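Protein PTHB1 (PDB 4YD8) forms part of the BBSome, a coat complex thought to sort specific membrane proteins to the primary cilium and required for ciliogenesis. Local coordinates at residues A[187-191]-A[249-254]. Residues are numbered along the deposited sequence; the frame is centred on the assembly and turned at random.
Sequences PLAYS and ALDICI
I252 and I254 reach P187, A189 and S191 through matching torsions: in each isoleucine CG1 lies opposite the carbonyl carbon (chi1 -58° and -60°) and CD1 extends the chain. At I252 this brings CG1 to 3.8 Å from CG of P187, the two side chains crossing at about a right angle, while CG2 rests 4.0 Å from CB of A189. The CG1-CD1 arm of I254 ends between main chain and side chain, its CD1 3.5 Å from both O of Y190 and CB of S191. A189 CB thus touches both isoleucines, with I254 CD1 at 3.9 Å. CB of P187 also packs against CA of D251 (3.8 Å). No hydrogen bond links the segments, and the axes of strand segments 188-191 and 251-254 run nearly parallel (15°), 6.6 Å apart at closest approach; the contact is van der Waals in kind, mostly apolar. These are the first strands of successive four-stranded blades of the seven-bladed beta-propeller. A classic bulge at L250 and D251, opposite L267, marks the corner where strand 249-255 bends. Strand 196-200 adds V200 against I252 and L198 against I254, while strand 291-298 of the following sheet receives D251 and C253 on F294.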
loop_
_atom_site.group_PDB
_atom_site.type_symbol
_atom_site.label_atom_id
_atom_site.label_comp_id
_atom_site.label_asym_id
_atom_site.label_seq_id
_atom_site.Cartn_x
_atom_site.Cartn_y
_atom_site.Cartn_z
ATOM N N PRO A 187 -7.465 -2.909 -9.166
ATOM C CA PRO A 187 -6.248 -2.475 -8.477
ATOM C C PRO A 187 -5.202 -2.050 -9.493
ATOM O O PRO A 187 -5.248 -2.486 -10.655
ATOM C CB PRO A 187 -5.797 -3.731 -7.689
ATOM C CG PRO A 187 -6.492 -4.874 -8.334
ATOM C CD PRO A 187 -7.775 -4.333 -8.959
ATOM N N LEU A 188 -4.265 -1.209 -9.067
ATOM C CA LEU A 188 -3.281 -0.645 -9.977
ATOM C C LEU A 188 -1.884 -0.691 -9.364
ATOM O O LEU A 188 -1.711 -0.335 -8.202
ATOM C CB LEU A 188 -3.655 0.800 -10.313
ATOM C CG LEU A 188 -2.707 1.579 -11.230
ATOM C CD1 LEU A 188 -2.816 1.098 -12.683
ATOM C CD2 LEU A 188 -3.000 3.081 -11.150
ATOM N N ALA A 189 -0.894 -1.117 -10.140
ATOM C CA ALA A 189 0.484 -1.150 -9.638
ATOM C C ALA A 189 1.474 -0.888 -10.763
ATOM O O ALA A 189 1.195 -1.145 -11.933
ATOM C CB ALA A 189 0.784 -2.507 -8.948
ATOM N N TYR A 190 2.622 -0.329 -10.397
ATOM C CA TYR A 190 3.708 -0.094 -11.341
ATOM C C TYR A 190 4.831 -1.105 -11.132
ATOM O O TYR A 190 5.265 -1.346 -9.997
ATOM C CB TYR A 190 4.262 1.336 -11.196
ATOM C CG TYR A 190 5.516 1.570 -12.022
ATOM C CD1 TYR A 190 5.453 1.626 -13.412
ATOM C CD2 TYR A 190 6.760 1.715 -11.416
ATOM C CE1 TYR A 190 6.591 1.829 -14.180
ATOM C CE2 TYR A 190 7.903 1.924 -12.177
ATOM C CZ TYR A 190 7.810 1.977 -13.561
ATOM O OH TYR A 190 8.939 2.171 -14.332
ATOM N N SER A 191 5.303 -1.697 -12.222
ATOM C CA SER A 191 6.465 -2.584 -12.177
ATOM C C SER A 191 7.692 -1.859 -12.718
ATOM O O SER A 191 7.741 -1.535 -13.895
ATOM C CB SER A 191 6.206 -3.857 -12.988
ATOM O OG SER A 191 7.417 -4.540 -13.257
ATOM N N ALA A 249 -10.118 -9.561 -8.879
ATOM C CA ALA A 249 -8.953 -9.286 -8.030
ATOM C C ALA A 249 -9.257 -8.265 -6.940
ATOM O O ALA A 249 -9.948 -7.274 -7.178
ATOM C CB ALA A 249 -7.789 -8.798 -8.876
ATOM N N LEU A 250 -8.725 -8.515 -5.746
ATOM C CA LEU A 250 -8.812 -7.562 -4.641
ATOM C C LEU A 250 -7.641 -6.579 -4.637
ATOM O O LEU A 250 -7.801 -5.400 -4.309
ATOM C CB LEU A 250 -8.857 -8.307 -3.302
ATOM C CG LEU A 250 -10.096 -9.156 -3.009
ATOM C CD1 LEU A 250 -9.948 -9.879 -1.676
ATOM C CD2 LEU A 250 -11.345 -8.289 -3.007
ATOM N N ASP A 251 -6.459 -7.070 -4.985
ATOM C CA ASP A 251 -5.260 -6.259 -4.872
ATOM C C ASP A 251 -4.159 -6.825 -5.758
ATOM O O ASP A 251 -4.194 -8.006 -6.131
ATOM C CB ASP A 251 -4.802 -6.205 -3.393
ATOM C CG ASP A 251 -3.896 -5.020 -3.093
ATOM O OD1 ASP A 251 -3.734 -4.157 -3.982
ATOM O OD2 ASP A 251 -3.366 -4.933 -1.951
ATOM N N ILE A 252 -3.201 -5.967 -6.101
ATOM C CA ILE A 252 -1.961 -6.366 -6.766
ATOM C C ILE A 252 -0.798 -5.755 -6.008
ATOM O O ILE A 252 -0.874 -4.607 -5.583
ATOM C CB ILE A 252 -1.868 -5.874 -8.222
ATOM C CG1 ILE A 252 -3.026 -6.367 -9.058
ATOM C CG2 ILE A 252 -0.545 -6.309 -8.871
ATOM C CD1 ILE A 252 -3.178 -5.526 -10.321
ATOM N N CYS A 253 0.277 -6.515 -5.858
ATOM C CA CYS A 253 1.480 -6.038 -5.180
ATOM C C CYS A 253 2.690 -6.517 -5.972
ATOM O O CYS A 253 2.857 -7.720 -6.161
ATOM C CB CYS A 253 1.537 -6.575 -3.743
ATOM S SG CYS A 253 2.937 -5.870 -2.770
ATOM N N ILE A 254 3.535 -5.605 -6.440
ATOM C CA ILE A 254 4.727 -6.035 -7.176
ATOM C C ILE A 254 5.950 -5.933 -6.280
ATOM O O ILE A 254 6.244 -4.860 -5.774
ATOM C CB ILE A 254 4.943 -5.207 -8.437
ATOM C CG1 ILE A 254 3.718 -5.358 -9.361
ATOM C CG2 ILE A 254 6.221 -5.651 -9.153
ATOM C CD1 ILE A 254 3.752 -4.469 -10.547
#